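Local coordinates for protein putative DNA helicase (Lactobacillus plantarum, PDB 3DMN) that is of unknown function but is probably the C-terminal domain of a UvrD-like helicase, which would unwind DNA using ATP, at residues T64-K69 and V102-S107; V118-A123 and T139-A144. One frame throughout, in Å; residues are numbered along the deposited sequence. Where two conformers were deposited one is given.

Contact 1 (T64-K69 and V102-S107); sequences TAIIGK and VIVVPS. With FMT (formic acid), chain P; ACT (acetate ion), chain E.
Residues 64-68 and 102-106 run side by side as parallel strands within the sheet of a P-loop NTPase-like alpha/beta domain, their directions twisted 30° apart and their axes 4.6 Å apart at closest. I66 pairs with V104, I67 with V105 and G68 with P106. The straightest bond runs from I66 N to I103 O at 2.9 Å; I66 O then takes V105 N, and V105 O takes G68 N. Proline fits at P106 because this pairing draws on the N-H groups of V105 and S107, leaving none to be asked of its ring nitrogen. Beta-branched residues, suited to extended chain, supply most of the surface. On one face I66 CD1 lies obliquely across V102 CG1 at 3.6 Å and also touches V104 CG2, under helix 71-82. On the other, I103 puts CG1 between its backbone N and carbonyl carbon (chi1 58°), which swings CD1 over A65, 3.4 Å from its CB. The fit is tighter than usual, and a side chain larger than alanine's methyl would find little space there. I67 CG2 reaches S107 CA, just past the end of strand 102-106, where helix 134-141 covers both residues. There the weak bond from S107 N to G68 O is joined by one from the serine hydroxyl to K69 O. An alanine in place of S107 would probably leave K69 O without this donor and the chain leaving strand 102-106 tied to K69 by one bond fewer. S107 OG lies 2.8 Å from K69 O, tilted 21° from the carbonyl plane.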
ATOM      1  N   THR A  64       3.943   6.132   7.904  1.00 34.99           N
ATOM      2  CA  THR A  64       3.457   5.102   6.998  1.00 34.95           C
ATOM      3  C   THR A  64       2.460   4.103   7.614  1.00 35.03           C
ATOM      4  O   THR A  64       2.700   3.605   8.738  1.00 37.22           O
ATOM      5  CB  THR A  64       4.661   4.326   6.406  1.00 35.38           C
ATOM      6  OG1 THR A  64       5.639   5.266   5.881  1.00 35.96           O
ATOM      7  CG2 THR A  64       4.182   3.352   5.354  1.00 35.82           C
ATOM      8  N   ALA A  65       1.374   3.798   6.887  1.00 31.08           N
ATOM      9  CA  ALA A  65       0.529   2.615   7.171  1.00 30.74           C
ATOM     10  C   ALA A  65       0.679   1.592   6.075  1.00 30.11           C
ATOM     11  O   ALA A  65       0.746   1.958   4.904  1.00 29.59           O
ATOM     12  CB  ALA A  65      -0.907   2.988   7.298  1.00 31.71           C
ATOM     13  N   ILE A  66       0.758   0.318   6.441  1.00 28.15           N
ATOM     14  CA  ILE A  66       0.744  -0.747   5.454  1.00 28.59           C
ATOM     15  C   ILE A  66      -0.661  -1.332   5.436  1.00 29.00           C
ATOM     16  O   ILE A  66      -1.194  -1.704   6.502  1.00 30.18           O
ATOM     17  CB  ILE A  66       1.674  -1.870   5.858  1.00 29.08           C
ATOM     18  CG1 ILE A  66       3.084  -1.304   6.065  1.00 28.82           C
ATOM     19  CG2 ILE A  66       1.592  -2.979   4.797  1.00 30.11           C
ATOM     20  CD1 ILE A  66       4.073  -2.362   6.662  1.00 29.84           C
ATOM     21  N   ILE A  67      -1.292  -1.309   4.263  1.00 26.98           N
ATOM     22  CA  ILE A  67      -2.671  -1.859   4.141  1.00 28.66           C
ATOM     23  C   ILE A  67      -2.648  -3.187   3.403  1.00 29.81           C
ATOM     24  O   ILE A  67      -2.187  -3.247   2.240  1.00 29.66           O
ATOM     25  CB  ILE A  67      -3.626  -0.876   3.414  1.00 28.87           C
ATOM     26  CG1 ILE A  67      -3.544   0.486   4.108  1.00 29.34           C
ATOM     27  CG2 ILE A  67      -5.050  -1.448   3.415  1.00 28.41           C
ATOM     28  CD1 ILE A  67      -4.434   1.619   3.509  1.00 30.51           C
ATOM     29  N   GLY A  68      -3.084  -4.238   4.081  1.00 30.76           N
ATOM     30  CA  GLY A  68      -3.201  -5.602   3.472  1.00 30.11           C
ATOM     31  C   GLY A  68      -4.691  -5.857   3.188  1.00 29.17           C
ATOM     32  O   GLY A  68      -5.555  -5.229   3.767  1.00 29.97           O
ATOM     33  N   LYS A  69      -4.986  -6.782   2.305  1.00 28.07           N
ATOM     34  CA  LYS A  69      -6.373  -6.979   1.885  1.00 28.47           C
ATOM     35  C   LYS A  69      -7.198  -7.575   3.000  1.00 28.85           C
ATOM     36  O   LYS A  69      -8.341  -7.135   3.221  1.00 28.08           O
ATOM     37  CB  LYS A  69      -6.432  -7.875   0.652  1.00 28.96           C
ATOM     38  CG  LYS A  69      -7.864  -8.090   0.160  1.00 28.51           C
ATOM     39  CD  LYS A  69      -7.924  -8.892  -1.177  1.00 30.08           C
ATOM     40  CE  LYS A  69      -7.361 -10.286  -1.022  1.00 27.70           C
ATOM     41  NZ  LYS A  69      -7.630 -11.112  -2.280  1.00 30.16           N
ATOM     42  N   VAL A 102       5.327   0.776  13.228  1.00 41.33           N
ATOM     43  CA  VAL A 102       4.684   0.357  11.951  1.00 39.68           C
ATOM     44  C   VAL A 102       3.231  -0.129  12.123  1.00 37.04           C
ATOM     45  O   VAL A 102       2.998  -1.124  12.804  1.00 37.50           O
ATOM     46  CB  VAL A 102       5.533  -0.760  11.268  1.00 39.87           C
ATOM     47  CG1 VAL A 102       4.989  -1.149   9.917  1.00 41.23           C
ATOM     48  CG2 VAL A 102       7.000  -0.337  11.140  1.00 41.49           C
ATOM     49  N   ILE A 103       2.254   0.507  11.466  1.00 34.73           N
ATOM     50  CA  ILE A 103       0.878  -0.014  11.550  1.00 33.48           C
ATOM     51  C   ILE A 103       0.597  -0.869  10.320  1.00 31.01           C
ATOM     52  O   ILE A 103       0.924  -0.470   9.198  1.00 29.83           O
ATOM     53  CB  ILE A 103      -0.282   1.055  11.692  1.00 34.62           C
ATOM     54  CG1 ILE A 103      -0.277   2.030  10.548  1.00 39.25           C
ATOM     55  CG2 ILE A 103      -0.260   1.745  13.068  1.00 37.60           C
ATOM     56  CD1 ILE A 103      -1.357   3.078  10.662  1.00 38.21           C
ATOM     57  N   VAL A 104       0.012  -2.041  10.565  1.00 29.13           N
ATOM     58  CA  VAL A 104      -0.471  -2.926   9.513  1.00 29.30           C
ATOM     59  C   VAL A 104      -1.992  -2.971   9.690  1.00 29.64           C
ATOM     60  O   VAL A 104      -2.484  -3.327  10.794  1.00 30.16           O
ATOM     61  CB  VAL A 104       0.159  -4.364   9.637  1.00 28.97           C
ATOM     62  CG1 VAL A 104      -0.491  -5.239   8.581  1.00 29.81           C
ATOM     63  CG2 VAL A 104       1.661  -4.297   9.375  1.00 29.13           C
ATOM     64  N   VAL A 105      -2.708  -2.634   8.622  1.00 29.44           N
ATOM     65  CA  VAL A 105      -4.122  -2.276   8.673  1.00 30.72           C
ATOM     66  C   VAL A 105      -4.828  -3.190   7.657  1.00 29.44           C
ATOM     67  O   VAL A 105      -4.570  -3.089   6.469  1.00 30.21           O
ATOM     68  CB  VAL A 105      -4.339  -0.727   8.173  1.00 30.01           C
ATOM     69  CG1 VAL A 105      -5.808  -0.288   8.214  1.00 34.93           C
ATOM     70  CG2 VAL A 105      -3.483   0.276   8.961  1.00 34.25           C
ATOM     71  N   PRO A 106      -5.740  -4.073   8.119  1.00 29.62           N
ATOM     72  CA  PRO A 106      -6.566  -4.744   7.064  1.00 29.39           C
ATOM     73  C   PRO A 106      -7.470  -3.743   6.351  1.00 28.28           C
ATOM     74  O   PRO A 106      -7.949  -2.798   6.980  1.00 28.44           O
ATOM     75  CB  PRO A 106      -7.452  -5.690   7.863  1.00 31.07           C
ATOM     76  CG  PRO A 106      -6.747  -5.841   9.181  1.00 31.66           C
ATOM     77  CD  PRO A 106      -6.084  -4.541   9.470  1.00 31.36           C
ATOM     78  N   SER A 107      -7.731  -3.964   5.071  1.00 27.63           N
ATOM     79  CA  SER A 107      -8.437  -2.975   4.255  1.00 27.11           C
ATOM     80  C   SER A 107      -9.718  -2.520   4.917  1.00 28.07           C
ATOM     81  O   SER A 107     -10.048  -1.324   4.933  1.00 29.30           O
ATOM     82  CB  SER A 107      -8.753  -3.511   2.854  1.00 27.43           C
ATOM     83  OG  SER A 107      -9.572  -4.688   2.912  1.00 28.30           O
TER
HETATM   84  C   FMT P 771       6.016   4.898  10.171  1.00 44.59           C
HETATM   85  O1  FMT P 771       5.130   5.712  10.420  1.00 44.08           O
HETATM   86  O2  FMT P 771       5.870   3.674  10.217  1.00 44.51           O
HETATM   87  C   ACT E   4      -6.945 -14.057  -0.828  1.00 24.01           C
HETATM   88  O   ACT E   4      -7.289 -13.160  -0.020  1.00 26.31           O
HETATM   89  OXT ACT E   4      -6.896 -13.767  -2.060  1.00 23.09           O
HETATM   90  CH3 ACT E   4      -6.655 -15.398  -0.269  1.00 25.46           C
HETATM   91  O   HOH W   1       2.418   3.523  11.205  1.00 31.81           O

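Contact 2 (V118-A123 and T139-A144); sequences VIVWNA and TICSRA. With ACT (acetate ion), chain G; ACT (acetate ion), chain K; ACT (acetate ion), chain L.
This is apolar packing of a strand against the last part of helix 134-141 and the type I turn from C141 to A144, inside the beta-alpha-beta unit formed by strand 118-121, helix 134-141 and strand 147-153. No hydrogen bond crosses between the segments; V118 and V120, whose CB atoms both point toward 139-144, do the work. V120 CG2 crosses I140 CG2 at 3.8 Å and also touches C141 SG, 4.0 Å away. With CG1 anti to the backbone N (chi1 -177°), V120 turns both its methyls to the isoleucine. V118 CG2 lies against A144, 3.6 Å from its CA, where the small alanine lets the turn come close to the strand. R143 CB comes beside V118 CG2; the side chain then leads away to hold an acetate by its guanidinium edge, R143 NE to acetate OXT at 3.0 Å and nearly straight, while NH1 bonds to L113 O. The segment resembles motif VI of UvrD-like helicases, whose arginine contacts nucleotide phosphate, so the acetate, probably from the crystallisation liquor, may mark an anion site. Around this core, V118 and I140 also meet I67 of strand 64-68, V120 packs on L148 and L150 of strand 147-153, and helix 43-59 covers I119 and W121.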
ATOM      1  N   VAL A 118       1.294   5.306   2.397  1.00 28.36           N
ATOM      2  CA  VAL A 118       0.694   3.979   2.447  1.00 27.52           C
ATOM      3  C   VAL A 118       1.600   3.046   1.669  1.00 28.77           C
ATOM      4  O   VAL A 118       2.072   3.391   0.589  1.00 28.95           O
ATOM      5  CB  VAL A 118      -0.728   3.971   1.785  1.00 28.89           C
ATOM      6  CG1 VAL A 118      -1.232   2.526   1.583  1.00 30.19           C
ATOM      7  CG2 VAL A 118      -1.720   4.767   2.686  1.00 29.50           C
ATOM      8  N   ILE A 119       1.781   1.856   2.220  1.00 27.26           N
ATOM      9  CA  ILE A 119       2.357   0.743   1.426  1.00 27.65           C
ATOM     10  C   ILE A 119       1.257  -0.295   1.238  1.00 27.78           C
ATOM     11  O   ILE A 119       0.741  -0.804   2.233  1.00 28.53           O
ATOM     12  CB  ILE A 119       3.538   0.126   2.148  1.00 27.34           C
ATOM     13  CG1 ILE A 119       4.664   1.153   2.324  1.00 29.20           C
ATOM     14  CG2 ILE A 119       4.058  -1.169   1.408  1.00 28.61           C
ATOM     15  CD1 ILE A 119       5.784   0.683   3.338  1.00 28.93           C
ATOM     16  N   VAL A 120       0.840  -0.543  -0.012  1.00 27.27           N
ATOM     17  CA  VAL A 120      -0.167  -1.560  -0.294  1.00 26.74           C
ATOM     18  C   VAL A 120       0.529  -2.905  -0.350  1.00 27.37           C
ATOM     19  O   VAL A 120       1.359  -3.162  -1.220  1.00 28.83           O
ATOM     20  CB  VAL A 120      -0.903  -1.283  -1.638  1.00 27.80           C
ATOM     21  CG1 VAL A 120      -1.985  -2.302  -1.854  1.00 26.73           C
ATOM     22  CG2 VAL A 120      -1.483   0.127  -1.607  1.00 29.25           C
ATOM     23  N   TRP A 121       0.136  -3.799   0.563  1.00 26.99           N
ATOM     24  CA  TRP A 121       0.813  -5.098   0.620  1.00 27.72           C
ATOM     25  C   TRP A 121       0.193  -6.107  -0.348  1.00 28.96           C
ATOM     26  O   TRP A 121      -1.004  -6.496  -0.262  1.00 28.42           O
ATOM     27  CB  TRP A 121       0.825  -5.669   2.067  1.00 28.13           C
ATOM     28  CG  TRP A 121       1.301  -7.068   2.107  1.00 27.78           C
ATOM     29  CD1 TRP A 121       0.569  -8.186   2.475  1.00 30.05           C
ATOM     30  CD2 TRP A 121       2.587  -7.545   1.698  1.00 29.07           C
ATOM     31  NE1 TRP A 121       1.353  -9.332   2.361  1.00 28.63           N
ATOM     32  CE2 TRP A 121       2.587  -8.963   1.865  1.00 27.59           C
ATOM     33  CE3 TRP A 121       3.757  -6.916   1.240  1.00 30.22           C
ATOM     34  CZ2 TRP A 121       3.711  -9.737   1.585  1.00 28.61           C
ATOM     35  CZ3 TRP A 121       4.879  -7.713   0.927  1.00 27.83           C
ATOM     36  CH2 TRP A 121       4.827  -9.098   1.104  1.00 27.84           C
ATOM     37  N   ASN A 122       1.041  -6.545  -1.271  1.00 28.25           N
ATOM     38  CA  ASN A 122       0.720  -7.664  -2.170  1.00 27.68           C
ATOM     39  C   ASN A 122      -0.434  -7.359  -3.119  1.00 27.35           C
ATOM     40  O   ASN A 122      -1.437  -8.095  -3.184  1.00 28.34           O
ATOM     41  CB  ASN A 122       0.539  -8.993  -1.455  1.00 27.53           C
ATOM     42  CG  ASN A 122       1.038 -10.148  -2.329  1.00 28.17           C
ATOM     43  OD1 ASN A 122       1.447  -9.886  -3.456  1.00 29.64           O
ATOM     44  ND2 ASN A 122       0.957 -11.401  -1.847  1.00 32.02           N
ATOM     45  N   ALA A 123      -0.224  -6.306  -3.884  1.00 27.61           N
ATOM     46  CA  ALA A 123      -1.135  -5.880  -4.942  1.00 28.03           C
ATOM     47  C   ALA A 123      -0.923  -6.732  -6.201  1.00 28.18           C
ATOM     48  O   ALA A 123      -0.631  -6.185  -7.287  1.00 28.50           O
ATOM     49  CB  ALA A 123      -0.859  -4.393  -5.286  1.00 29.82           C
ATOM     50  N   THR A 139      -9.949   2.109  -3.357  1.00 28.14           N
ATOM     51  CA  THR A 139     -10.147   2.619  -1.996  1.00 28.97           C
ATOM     52  C   THR A 139      -8.874   2.519  -1.150  1.00 28.60           C
ATOM     53  O   THR A 139      -8.529   3.438  -0.445  1.00 30.49           O
ATOM     54  CB  THR A 139     -11.307   1.893  -1.335  1.00 29.12           C
ATOM     55  OG1 THR A 139     -12.470   2.143  -2.125  1.00 30.06           O
ATOM     56  CG2 THR A 139     -11.544   2.424   0.069  1.00 30.44           C
ATOM     57  N   ILE A 140      -8.194   1.386  -1.212  1.00 29.03           N
ATOM     58  CA  ILE A 140      -6.954   1.223  -0.450  1.00 28.61           C
ATOM     59  C   ILE A 140      -5.915   2.256  -0.874  1.00 29.48           C
ATOM     60  O   ILE A 140      -5.311   2.936  -0.044  1.00 29.65           O
ATOM     61  CB  ILE A 140      -6.409  -0.175  -0.650  1.00 29.00           C
ATOM     62  CG1 ILE A 140      -7.364  -1.194   0.010  1.00 28.88           C
ATOM     63  CG2 ILE A 140      -4.988  -0.294  -0.085  1.00 31.15           C
ATOM     64  CD1 ILE A 140      -6.951  -2.668  -0.284  1.00 31.36           C
ATOM     65  N   CYS A 141      -5.703   2.363  -2.173  1.00 29.07           N
ATOM     66  CA  CYS A 141      -4.658   3.257  -2.658  1.00 29.13           C
ATOM     67  C   CYS A 141      -5.013   4.710  -2.332  1.00 29.19           C
ATOM     68  O   CYS A 141      -4.109   5.515  -2.056  1.00 29.54           O
ATOM     69  CB  CYS A 141      -4.491   3.073  -4.165  1.00 30.06           C
ATOM     70  SG  CYS A 141      -3.708   1.540  -4.627  1.00 30.78           S
ATOM     71  N   SER A 142      -6.311   5.028  -2.336  1.00 28.43           N
ATOM     72  CA  SER A 142      -6.788   6.388  -2.141  0.50 28.65           C
ATOM     73  C   SER A 142      -6.626   6.866  -0.679  1.00 28.50           C
ATOM     74  O   SER A 142      -6.838   8.043  -0.386  1.00 30.12           O
ATOM     75  CB  SER A 142      -8.234   6.537  -2.649  0.50 28.43           C
ATOM     76  OG  SER A 142      -8.290   6.345  -4.062  0.50 25.91           O
ATOM     77  N   ARG A 143      -6.253   5.945   0.225  1.00 29.82           N
ATOM     78  CA  ARG A 143      -5.987   6.301   1.631  1.00 30.89           C
ATOM     79  C   ARG A 143      -4.692   7.092   1.758  1.00 29.99           C
ATOM     80  O   ARG A 143      -4.463   7.709   2.790  1.00 31.24           O
ATOM     81  CB  ARG A 143      -5.879   5.070   2.513  1.00 31.47           C
ATOM     82  CG  ARG A 143      -7.090   4.149   2.430  1.00 34.66           C
ATOM     83  CD  ARG A 143      -8.108   4.532   3.411  1.00 35.87           C
ATOM     84  NE  ARG A 143      -9.322   3.726   3.294  1.00 40.42           N
ATOM     85  CZ  ARG A 143     -10.523   4.198   3.603  1.00 41.14           C
ATOM     86  NH1 ARG A 143     -10.647   5.452   4.049  1.00 41.61           N
ATOM     87  NH2 ARG A 143     -11.605   3.423   3.464  1.00 42.42           N
ATOM     88  N   ALA A 144      -3.823   7.018   0.736  1.00 28.33           N
ATOM     89  CA  ALA A 144      -2.526   7.733   0.787  1.00 27.96           C
ATOM     90  C   ALA A 144      -2.691   9.177   0.430  1.00 28.12           C
ATOM     91  O   ALA A 144      -3.237   9.517  -0.648  1.00 27.80           O
ATOM     92  CB  ALA A 144      -1.505   7.113  -0.223  1.00 28.28           C
TER
HETATM   93  C   ACT G   6     -10.025   0.448   2.404  1.00 35.33           C
HETATM   94  O   ACT G   6     -10.939   1.069   2.995  1.00 35.84           O
HETATM   95  OXT ACT G   6      -8.888   0.898   2.529  1.00 36.05           O
HETATM   96  CH3 ACT G   6     -10.315  -0.752   1.584  1.00 34.97           C
HETATM   97  C   ACT K  10       0.259 -12.297   1.589  1.00 27.22           C
HETATM   98  O   ACT K  10       0.461 -12.010   2.844  1.00 28.18           O
HETATM   99  OXT ACT K  10      -0.525 -11.604   0.859  1.00 24.55           O
HETATM  100  CH3 ACT K  10       0.945 -13.445   0.930  1.00 29.07           C
HETATM  101  C   ACT L  11       2.609 -14.570  -2.321  1.00 30.41           C
HETATM  102  O   ACT L  11       2.791 -14.211  -1.128  1.00 31.28           O
HETATM  103  OXT ACT L  11       1.913 -13.858  -3.080  1.00 27.43           O
HETATM  104  CH3 ACT L  11       3.227 -15.839  -2.831  1.00 30.00           C

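How the contacts relate
Both contacts are buried and share one parallel sheet, contact 1 within it and contact 2 on its face; contact 2 is nearer the centre of the chain, and they follow one another in sequence. Contact 1 binds edge to edge, so backbone hydrogen bonds dominate; contact 2 sets a helix end on the sheet and relies on van der Waals packing, with no hydrogen bond between its segments. Strands 64-68 and 118-121 are neighbours, and A65 O to I119 N and I67 N to I119 O, each 2.9 Å, probably bond them. I67 of contact 1 touches contact 2: its CG2 lies 3.7 Å from I140 CG2. Polar groups gather at the margins, with K69 and R143 each holding an acetate.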